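PDB 4XUU: phosphatidylinositide phosphatase SAC2, which removes the 4-phosphate from phosphatidylinositol 4-phosphate in endocytic recycling, the crystallised piece being its homodimeric hSac2 domain, which has a pleckstrin-homology-like fold. Local coordinates for residues 23-34 with 46-57; 96-104 with 112-120. All coordinates share one frame; numbering follows the deposited sequence.

Contact 1: 23-34 with 46-57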
loop_
_atom_site.group_PDB
_atom_site.type_symbol
_atom_site.label_atom_id
_atom_site.label_comp_id
_atom_site.label_asym_id
_atom_site.label_seq_id
_atom_site.Cartn_x
_atom_site.Cartn_y
_atom_site.Cartn_z
ATOM N N ASP A 23 -3.435 30.015 15.535
ATOM C CA ASP A 23 -3.271 29.946 14.086
ATOM C C ASP A 23 -3.309 28.529 13.499
ATOM O O ASP A 23 -3.449 28.366 12.287
ATOM C CB ASP A 23 -1.981 30.664 13.668
ATOM C CG ASP A 23 -0.751 30.174 14.429
ATOM O OD1 ASP A 23 -0.886 29.358 15.368
ATOM O OD2 ASP A 23 0.366 30.614 14.089
ATOM N N GLU A 24 -3.200 27.515 14.353
ATOM C CA GLU A 24 -3.134 26.126 13.892
ATOM C C GLU A 24 -4.494 25.426 13.825
ATOM O O GLU A 24 -5.393 25.707 14.619
ATOM C CB GLU A 24 -2.159 25.313 14.753
ATOM C CG GLU A 24 -0.697 25.682 14.543
ATOM C CD GLU A 24 0.251 24.921 15.457
ATOM O OE1 GLU A 24 0.039 23.711 15.677
ATOM O OE2 GLU A 24 1.219 25.536 15.950
ATOM N N LYS A 25 -4.629 24.517 12.862
ATOM C CA LYS A 25 -5.803 23.657 12.748
ATOM C C LYS A 25 -5.451 22.183 12.900
ATOM O O LYS A 25 -4.439 21.711 12.383
ATOM C CB LYS A 25 -6.527 23.882 11.422
ATOM C CG LYS A 25 -7.561 24.984 11.488
ATOM C CD LYS A 25 -8.226 25.218 10.146
ATOM C CE LYS A 25 -9.035 26.510 10.175
ATOM N NZ LYS A 25 -9.692 26.783 8.866
ATOM N N PHE A 26 -6.311 21.471 13.617
ATOM C CA PHE A 26 -6.182 20.038 13.826
ATOM C C PHE A 26 -6.449 19.276 12.531
ATOM O O PHE A 26 -7.410 19.564 11.821
ATOM C CB PHE A 26 -7.155 19.605 14.921
ATOM C CG PHE A 26 -7.155 18.135 15.199
ATOM C CD1 PHE A 26 -6.143 17.558 15.956
ATOM C CD2 PHE A 26 -8.189 17.323 14.718
ATOM C CE1 PHE A 26 -6.148 16.189 16.225
ATOM C CE2 PHE A 26 -8.209 15.956 14.985
ATOM C CZ PHE A 26 -7.188 15.384 15.741
ATOM N N HIS A 27 -5.583 18.313 12.233
ATOM C CA HIS A 27 -5.736 17.453 11.066
ATOM C C HIS A 27 -6.027 16.020 11.498
ATOM O O HIS A 27 -6.879 15.346 10.915
ATOM C CB HIS A 27 -4.467 17.492 10.211
ATOM C CG HIS A 27 -4.406 18.653 9.267
ATOM N ND1 HIS A 27 -3.535 18.697 8.199
ATOM C CD2 HIS A 27 -5.124 19.802 9.214
ATOM C CE1 HIS A 27 -3.710 19.827 7.536
ATOM N NE2 HIS A 27 -4.669 20.513 8.130
ATOM N N GLY A 28 -5.314 15.568 12.526
ATOM C CA GLY A 28 -5.378 14.180 12.951
ATOM C C GLY A 28 -4.561 13.894 14.191
ATOM O O GLY A 28 -3.684 14.682 14.565
ATOM N N GLY A 29 -4.869 12.762 14.826
ATOM C CA GLY A 29 -4.238 12.336 16.065
ATOM C C GLY A 29 -4.375 10.836 16.236
ATOM O O GLY A 29 -5.379 10.247 15.822
ATOM N N TRP A 30 -3.361 10.211 16.831
ATOM C CA TRP A 30 -3.331 8.749 16.967
ATOM C C TRP A 30 -2.729 8.316 18.297
ATOM O O TRP A 30 -1.757 8.909 18.775
ATOM C CB TRP A 30 -2.533 8.115 15.817
ATOM C CG TRP A 30 -2.987 8.543 14.457
ATOM C CD1 TRP A 30 -3.873 7.893 13.650
ATOM C CD2 TRP A 30 -2.579 9.719 13.742
ATOM N NE1 TRP A 30 -4.044 8.591 12.478
ATOM C CE2 TRP A 30 -3.263 9.715 12.509
ATOM C CE3 TRP A 30 -1.701 10.775 14.028
ATOM C CZ2 TRP A 30 -3.102 10.727 11.561
ATOM C CZ3 TRP A 30 -1.539 11.786 13.087
ATOM C CH2 TRP A 30 -2.236 11.752 11.867
ATOM N N ALA A 31 -3.313 7.283 18.889
ATOM C CA ALA A 31 -2.752 6.649 20.073
ATOM C C ALA A 31 -1.732 5.622 19.620
ATOM O O ALA A 31 -2.033 4.776 18.777
ATOM C CB ALA A 31 -3.844 5.987 20.892
ATOM N N LEU A 32 -0.522 5.708 20.168
ATOM C CA LEU A 32 0.559 4.795 19.801
ATOM C C LEU A 32 1.349 4.310 21.018
ATOM O O LEU A 32 1.039 4.659 22.161
ATOM C CB LEU A 32 1.496 5.442 18.769
ATOM C CG LEU A 32 0.914 5.930 17.430
ATOM C CD1 LEU A 32 1.894 6.841 16.716
ATOM C CD2 LEU A 32 0.498 4.774 16.520
ATOM N N ILE A 33 2.360 3.487 20.757
ATOM C CA ILE A 33 3.225 2.933 21.787
ATOM C C ILE A 33 4.675 3.160 21.381
ATOM O O ILE A 33 5.015 3.040 20.206
ATOM C CB ILE A 33 2.945 1.419 21.994
ATOM C CG1 ILE A 33 1.524 1.208 22.528
ATOM C CG2 ILE A 33 3.968 0.780 22.943
ATOM C CD1 ILE A 33 1.023 -0.218 22.400
ATOM N N ASP A 34 5.512 3.509 22.358
ATOM C CA ASP A 34 6.955 3.646 22.172
ATOM C C ASP A 34 7.556 2.289 21.814
ATOM O O ASP A 34 7.341 1.303 22.514
ATOM C CB ASP A 34 7.592 4.197 23.453
ATOM C CG ASP A 34 9.083 4.499 23.307
ATOM O OD1 ASP A 34 9.586 4.658 22.177
ATOM O OD2 ASP A 34 9.761 4.595 24.349
ATOM N N ASP A 46 4.131 -1.378 28.195
ATOM C CA ASP A 46 3.983 -0.446 27.074
ATOM C C ASP A 46 3.971 1.007 27.524
ATOM O O ASP A 46 3.230 1.376 28.440
ATOM C CB ASP A 46 2.697 -0.739 26.298
ATOM C CG ASP A 46 2.696 -2.109 25.647
ATOM O OD1 ASP A 46 3.622 -2.913 25.893
ATOM O OD2 ASP A 46 1.751 -2.386 24.878
ATOM N N VAL A 47 4.800 1.824 26.883
ATOM C CA VAL A 47 4.749 3.267 27.083
ATOM C C VAL A 47 3.794 3.865 26.052
ATOM O O VAL A 47 4.047 3.791 24.849
ATOM C CB VAL A 47 6.151 3.926 26.980
ATOM C CG1 VAL A 47 6.050 5.446 27.117
ATOM C CG2 VAL A 47 7.094 3.354 28.037
ATOM N N ASP A 48 2.690 4.431 26.534
ATOM C CA ASP A 48 1.706 5.094 25.679
ATOM C C ASP A 48 2.241 6.398 25.115
ATOM O O ASP A 48 2.923 7.154 25.807
ATOM C CB ASP A 48 0.406 5.367 26.441
ATOM C CG ASP A 48 -0.447 4.124 26.622
ATOM O OD1 ASP A 48 -0.141 3.071 26.021
ATOM O OD2 ASP A 48 -1.442 4.204 27.372
ATOM N N VAL A 49 1.919 6.647 23.849
ATOM C CA VAL A 49 2.343 7.852 23.139
ATOM C C VAL A 49 1.167 8.475 22.392
ATOM O O VAL A 49 0.400 7.773 21.721
ATOM C CB VAL A 49 3.487 7.562 22.130
ATOM C CG1 VAL A 49 3.837 8.814 21.345
ATOM C CG2 VAL A 49 4.725 7.021 22.845
ATOM N N LEU A 50 1.023 9.793 22.521
ATOM C CA LEU A 50 0.035 10.525 21.744
ATOM C C LEU A 50 0.727 11.332 20.645
ATOM O O LEU A 50 1.653 12.099 20.913
ATOM C CB LEU A 50 -0.822 11.425 22.641
ATOM C CG LEU A 50 -1.922 12.241 21.943
ATOM C CD1 LEU A 50 -3.089 11.362 21.463
ATOM C CD2 LEU A 50 -2.432 13.358 22.834
ATOM N N LEU A 51 0.276 11.139 19.408
ATOM C CA LEU A 51 0.789 11.891 18.269
ATOM C C LEU A 51 -0.325 12.740 17.668
ATOM O O LEU A 51 -1.363 12.208 17.254
ATOM C CB LEU A 51 1.378 10.949 17.210
ATOM C CG LEU A 51 1.846 11.522 15.864
ATOM C CD1 LEU A 51 3.074 12.431 16.009
ATOM C CD2 LEU A 51 2.137 10.395 14.881
ATOM N N LEU A 52 -0.119 14.052 17.639
ATOM C CA LEU A 52 -1.096 14.963 17.052
ATOM C C LEU A 52 -0.513 15.654 15.831
ATOM O O LEU A 52 0.675 15.963 15.781
ATOM C CB LEU A 52 -1.562 16.016 18.069
ATOM C CG LEU A 52 -2.081 15.565 19.441
ATOM C CD1 LEU A 52 -2.294 16.769 20.359
ATOM C CD2 LEU A 52 -3.356 14.724 19.341
ATOM N N LEU A 53 -1.360 15.910 14.847
ATOM C CA LEU A 53 -0.914 16.597 13.654
ATOM C C LEU A 53 -1.750 17.850 13.400
ATOM O O LEU A 53 -2.970 17.782 13.245
ATOM C CB LEU A 53 -0.932 15.649 12.441
ATOM C CG LEU A 53 -0.585 16.230 11.068
ATOM C CD1 LEU A 53 0.864 16.768 11.027
ATOM C CD2 LEU A 53 -0.840 15.210 9.953
ATOM N N SER A 54 -1.080 18.995 13.371
ATOM C CA SER A 54 -1.711 20.226 12.906
ATOM C C SER A 54 -1.231 20.541 11.494
ATOM O O SER A 54 -0.448 19.789 10.911
ATOM C CB SER A 54 -1.426 21.399 13.854
ATOM O OG SER A 54 -0.203 22.026 13.534
ATOM N N ASN A 55 -1.703 21.658 10.949
ATOM C CA ASN A 55 -1.314 22.095 9.613
ATOM C C ASN A 55 0.158 22.511 9.514
ATOM O O ASN A 55 0.714 22.582 8.420
ATOM C CB ASN A 55 -2.221 23.236 9.145
ATOM C CG ASN A 55 -1.991 24.523 9.922
ATOM O OD1 ASN A 55 -1.444 25.488 9.394
ATOM N ND2 ASN A 55 -2.396 24.537 11.182
ATOM N N SER A 56 0.786 22.773 10.658
ATOM C CA SER A 56 2.145 23.307 10.675
ATOM C C SER A 56 3.105 22.590 11.628
ATOM O O SER A 56 4.309 22.837 11.597
ATOM C CB SER A 56 2.102 24.787 11.025
ATOM O OG SER A 56 1.718 24.967 12.374
ATOM N N ALA A 57 2.575 21.704 12.468
ATOM C CA ALA A 57 3.378 21.032 13.482
ATOM C C ALA A 57 2.815 19.669 13.844
ATOM O O ALA A 57 1.639 19.386 13.616
ATOM C CB ALA A 57 3.474 21.899 14.727
HETATM O O HOH W 1 1.582 27.614 12.901
#

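Contact 2: 96-104 with 112-120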
loop_
_atom_site.group_PDB
_atom_site.type_symbol
_atom_site.label_atom_id
_atom_site.label_comp_id
_atom_site.label_asym_id
_atom_site.label_seq_id
_atom_site.Cartn_x
_atom_site.Cartn_y
_atom_site.Cartn_z
ATOM N N PRO A 96 12.097 -10.124 14.911
ATOM C CA PRO A 96 11.216 -8.983 15.148
ATOM C C PRO A 96 9.766 -9.384 14.898
ATOM O O PRO A 96 9.477 -10.091 13.926
ATOM C CB PRO A 96 11.682 -7.948 14.116
ATOM C CG PRO A 96 12.383 -8.731 13.064
ATOM C CD PRO A 96 12.986 -9.911 13.753
ATOM N N LYS A 97 8.868 -8.956 15.781
ATOM C CA LYS A 97 7.457 -9.315 15.666
ATOM C C LYS A 97 6.718 -8.328 14.772
ATOM O O LYS A 97 6.243 -8.691 13.693
ATOM C CB LYS A 97 6.785 -9.397 17.047
ATOM C CG LYS A 97 7.392 -10.418 18.012
ATOM C CD LYS A 97 8.353 -9.756 18.998
ATOM C CE LYS A 97 8.917 -10.751 20.005
ATOM N NZ LYS A 97 9.850 -11.741 19.386
ATOM N N PHE A 98 6.647 -7.077 15.222
ATOM C CA PHE A 98 5.852 -6.035 14.569
ATOM C C PHE A 98 6.700 -4.986 13.846
ATOM O O PHE A 98 7.920 -4.932 14.007
ATOM C CB PHE A 98 4.946 -5.347 15.601
ATOM C CG PHE A 98 5.552 -5.256 16.978
ATOM C CD1 PHE A 98 6.645 -4.431 17.225
ATOM C CD2 PHE A 98 5.039 -6.012 18.026
ATOM C CE1 PHE A 98 7.211 -4.354 18.499
ATOM C CE2 PHE A 98 5.599 -5.940 19.302
ATOM C CZ PHE A 98 6.689 -5.111 19.538
ATOM N N SER A 99 6.036 -4.155 13.050
ATOM C CA SER A 99 6.686 -3.043 12.368
ATOM C C SER A 99 6.700 -1.817 13.267
ATOM O O SER A 99 5.826 -1.653 14.121
ATOM C CB SER A 99 5.951 -2.711 11.068
ATOM O OG SER A 99 5.731 -3.876 10.294
ATOM N N CYS A 100 7.694 -0.959 13.074
ATOM C CA CYS A 100 7.738 0.320 13.768
ATOM C C CYS A 100 7.977 1.481 12.810
ATOM O O CYS A 100 8.512 1.306 11.711
ATOM C CB CYS A 100 8.770 0.299 14.900
ATOM S SG CYS A 100 8.320 -0.853 16.220
HETATM N N MSE A 101 7.557 2.664 13.244
HETATM C CA MSE A 101 7.657 3.882 12.468
HETATM C C MSE A 101 8.629 4.830 13.154
HETATM O O MSE A 101 8.458 5.172 14.328
HETATM C CB MSE A 101 6.285 4.531 12.361
HETATM C CG MSE A 101 6.239 5.734 11.455
HETATM SE SE MSE A 101 4.521 6.615 11.605
HETATM C CE MSE A 101 4.856 8.124 10.472
ATOM N N ARG A 102 9.644 5.252 12.413
ATOM C CA ARG A 102 10.683 6.109 12.950
ATOM C C ARG A 102 10.626 7.507 12.330
ATOM O O ARG A 102 10.781 7.668 11.120
ATOM C CB ARG A 102 12.043 5.452 12.725
ATOM C CG ARG A 102 13.199 6.126 13.413
ATOM C CD ARG A 102 14.357 5.166 13.540
ATOM N NE ARG A 102 14.239 4.332 14.732
ATOM C CZ ARG A 102 15.067 3.337 15.042
ATOM N NH1 ARG A 102 16.084 3.027 14.243
ATOM N NH2 ARG A 102 14.873 2.642 16.156
ATOM N N LEU A 103 10.395 8.505 13.177
ATOM C CA LEU A 103 10.290 9.901 12.762
ATOM C C LEU A 103 11.574 10.644 13.099
ATOM O O LEU A 103 11.829 10.953 14.265
ATOM C CB LEU A 103 9.105 10.584 13.462
ATOM C CG LEU A 103 7.721 9.922 13.463
ATOM C CD1 LEU A 103 6.768 10.672 14.378
ATOM C CD2 LEU A 103 7.147 9.836 12.066
ATOM N N HIS A 104 12.382 10.922 12.080
ATOM C CA HIS A 104 13.650 11.629 12.263
ATOM C C HIS A 104 13.420 13.136 12.230
ATOM O O HIS A 104 12.899 13.668 11.252
ATOM C CB HIS A 104 14.656 11.228 11.180
ATOM C CG HIS A 104 15.013 9.774 11.187
ATOM N ND1 HIS A 104 16.189 9.298 11.729
ATOM C CD2 HIS A 104 14.353 8.692 10.713
ATOM C CE1 HIS A 104 16.235 7.985 11.592
ATOM N NE2 HIS A 104 15.134 7.592 10.977
ATOM N N GLY A 112 19.956 13.246 14.327
ATOM C CA GLY A 112 20.212 12.091 15.181
ATOM C C GLY A 112 19.143 11.951 16.250
ATOM O O GLY A 112 19.298 11.177 17.198
ATOM N N TYR A 113 18.065 12.716 16.095
ATOM C CA TYR A 113 16.916 12.652 16.991
ATOM C C TYR A 113 15.762 11.944 16.292
ATOM O O TYR A 113 15.399 12.302 15.162
ATOM C CB TYR A 113 16.461 14.057 17.393
ATOM C CG TYR A 113 17.453 14.854 18.202
ATOM C CD1 TYR A 113 17.473 14.776 19.596
ATOM C CD2 TYR A 113 18.358 15.711 17.578
ATOM C CE1 TYR A 113 18.378 15.522 20.345
ATOM C CE2 TYR A 113 19.266 16.456 18.318
ATOM C CZ TYR A 113 19.271 16.356 19.697
ATOM O OH TYR A 113 20.173 17.096 20.424
ATOM N N PHE A 114 15.182 10.947 16.959
ATOM C CA PHE A 114 14.041 10.228 16.390
ATOM C C PHE A 114 13.106 9.583 17.404
ATOM O O PHE A 114 13.523 9.156 18.480
ATOM C CB PHE A 114 14.476 9.204 15.320
ATOM C CG PHE A 114 15.553 8.249 15.766
ATOM C CD1 PHE A 114 15.234 7.099 16.482
ATOM C CD2 PHE A 114 16.886 8.481 15.431
ATOM C CE1 PHE A 114 16.231 6.201 16.878
ATOM C CE2 PHE A 114 17.890 7.591 15.820
ATOM C CZ PHE A 114 17.563 6.449 16.546
ATOM N N HIS A 115 11.832 9.533 17.034
ATOM C CA HIS A 115 10.815 8.821 17.787
ATOM C C HIS A 115 10.526 7.523 17.066
ATOM O O HIS A 115 10.360 7.513 15.850
ATOM C CB HIS A 115 9.535 9.643 17.863
ATOM C CG HIS A 115 9.712 10.974 18.516
ATOM N ND1 HIS A 115 9.942 11.111 19.869
ATOM C CD2 HIS A 115 9.689 12.228 18.007
ATOM C CE1 HIS A 115 10.056 12.392 20.164
ATOM N NE2 HIS A 115 9.901 13.092 19.054
ATOM N N THR A 116 10.470 6.427 17.812
ATOM C CA THR A 116 10.159 5.132 17.220
ATOM C C THR A 116 8.869 4.598 17.821
ATOM O O THR A 116 8.815 4.246 19.005
ATOM C CB THR A 116 11.312 4.133 17.386
ATOM O OG1 THR A 116 12.547 4.768 17.028
ATOM C CG2 THR A 116 11.100 2.921 16.493
ATOM N N LEU A 117 7.832 4.550 16.988
ATOM C CA LEU A 117 6.482 4.293 17.458
ATOM C C LEU A 117 5.845 3.107 16.750
ATOM O O LEU A 117 6.214 2.777 15.624
ATOM C CB LEU A 117 5.621 5.549 17.273
ATOM C CG LEU A 117 6.230 6.865 17.773
ATOM C CD1 LEU A 117 5.442 8.074 17.273
ATOM C CD2 LEU A 117 6.364 6.886 19.297
ATOM N N ARG A 118 4.897 2.462 17.420
ATOM C CA ARG A 118 4.110 1.405 16.798
ATOM C C ARG A 118 2.656 1.497 17.233
ATOM O O ARG A 118 2.320 2.228 18.168
ATOM C CB ARG A 118 4.687 0.009 17.093
ATOM C CG ARG A 118 4.572 -0.456 18.538
ATOM C CD ARG A 118 4.710 -1.961 18.618
ATOM N NE ARG A 118 4.835 -2.438 19.995
ATOM C CZ ARG A 118 3.869 -3.050 20.679
ATOM N NH1 ARG A 118 2.684 -3.281 20.123
ATOM N NH2 ARG A 118 4.092 -3.434 21.927
ATOM N N ALA A 119 1.799 0.756 16.543
ATOM C CA ALA A 119 0.373 0.807 16.806
ATOM C C ALA A 119 -0.041 -0.244 17.828
ATOM O O ALA A 119 0.499 -1.353 17.848
ATOM C CB ALA A 119 -0.406 0.643 15.511
ATOM N N VAL A 120 -0.994 0.120 18.682
ATOM C CA VAL A 120 -1.575 -0.822 19.641
ATOM C C VAL A 120 -2.541 -1.758 18.913
ATOM O O VAL A 120 -3.564 -1.321 18.386
ATOM C CB VAL A 120 -2.246 -0.091 20.857
ATOM C CG1 VAL A 120 -2.943 1.213 20.426
ATOM C CG2 VAL A 120 -3.195 -1.018 21.611
#

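Contact 1: 23-34 with 46-57
Trp30 lies alongside Leu53 and at a slant to Leu51 on one face of an antiparallel strand pair, 26-34 with 48-54, the first two strands of the PH-like hSac2 domain. The benzo edge of the indole does the touching: CZ3 of Trp30 meets CB of Leu53 near the ring plane at 4.0 Å, and CE3 of Trp30 comes within 3.9 Å of CD2 of Leu51. Trp30 and Leu53 point the same way, toward helix 129-145, where Ile135 covers Trp30 and Leu51 while Leu139 covers Leu53. With CG of Leu51 anti to the backbone N (chi1 174°), its CD2 also reaches CD1 of Leu32, bridging two side chains. In the middle of the other face, Ala31, Leu50 and Leu52 meet sparsely across the pair, but at its end CD1 of Ile33 packs against the side chain of Asp46.

A classic beta bulge interrupts the register where His27 and Gly28 both face Leu53. The carbonyl O of Leu53 takes the N-H of His27 at 2.9 Å and, more weakly, that of Gly28. The side chains of His27 and Asn55 cross at about a right angle, CA of Asn55 lying over one imidazole face toward its rim. Gly28, Gly29 and Trp30 also pair with a strand of the second subunit, carrying the sheet across the dimer interface, where Trp30 meets Trp30 of that subunit.

Ahead of the bulge, Glu24 carries its carboxylate to the turn after strand 48-54. Its OE1 hydrogen-bonds Tyr59 OH, and OE2 forms a salt bridge with Arg75. Ser54 OG accepts from N of Ser56, an ST turn, and N of Ala57, an ST motif, and donates to Glu24 OE1 at 2.7 Å from above the carboxylate plane.

Contact 2: 96-104 with 112-120
Arg118 is brought face to face with Phe98 by its torsions: CG of Arg118 stands between its backbone N and carbonyl carbon (chi1 69°), the chain then running extended to NE. The guanidinium lies flat on the ring, planes 19° apart, in a cation-pi stack with CZ of Arg118 3.9 Å from the ring centroid of Phe98. CD of Arg118 adds a CH-pi contact over the same face.

Arg102 starts out extended and bends at chi3, -85°, which turns the guanidinium alongside Phe114, inclined to its ring. CD of Arg102 sits over the Phe114 ring, and CE1 of Phe114 in turn lies over one face of the guanidinium. In the guanidinium plane, NE of Arg102 donates to OG1 of Thr116 at 2.9 Å. OD2 of Asp36 bridges the two, by a salt bridge to NH2 of Arg102 and a hydrogen bond with OG1 of Thr116. CB of Phe114 makes a CH-pi contact over one face of the His104 imidazole, whose NE2 bonds to Glu85.

The opposite face is apolar where CD1 of Leu103 meets CD1 of Leu117 at 4.1 Å, their side chains crossing near a right angle. Met101, a selenomethionine, leads away to helix 129-145. Four backbone bonds, two each in the pairs Met101-Leu117 and Leu103-His115, complete a regular antiparallel beta hairpin of the PH-like fold, tied to Cys35 through the disulfide of Cys100.

Contacts 1 and 2 belong to one continuous sheet, because strands 26-34 and 110-119 are neighbours in it and Ile33 O lies 2.8 Å from Arg118 N, a probable hydrogen bond. Their centres are about 14 Å apart. Contact 2 is buried within a single chain, whereas contact 1 is partly buried, has exposed residues at its ends and takes part in the dimer interface. Helix 129-145 packs against side chains of both. The chemistry differs accordingly: contact 1 relies on aliphatic and indole packing along a bulged strand pair, with its polar cluster at one end, while contact 2 sets arginines against aromatic rings, one of them truly stacked, beside buried polar bonds along a regular hairpin.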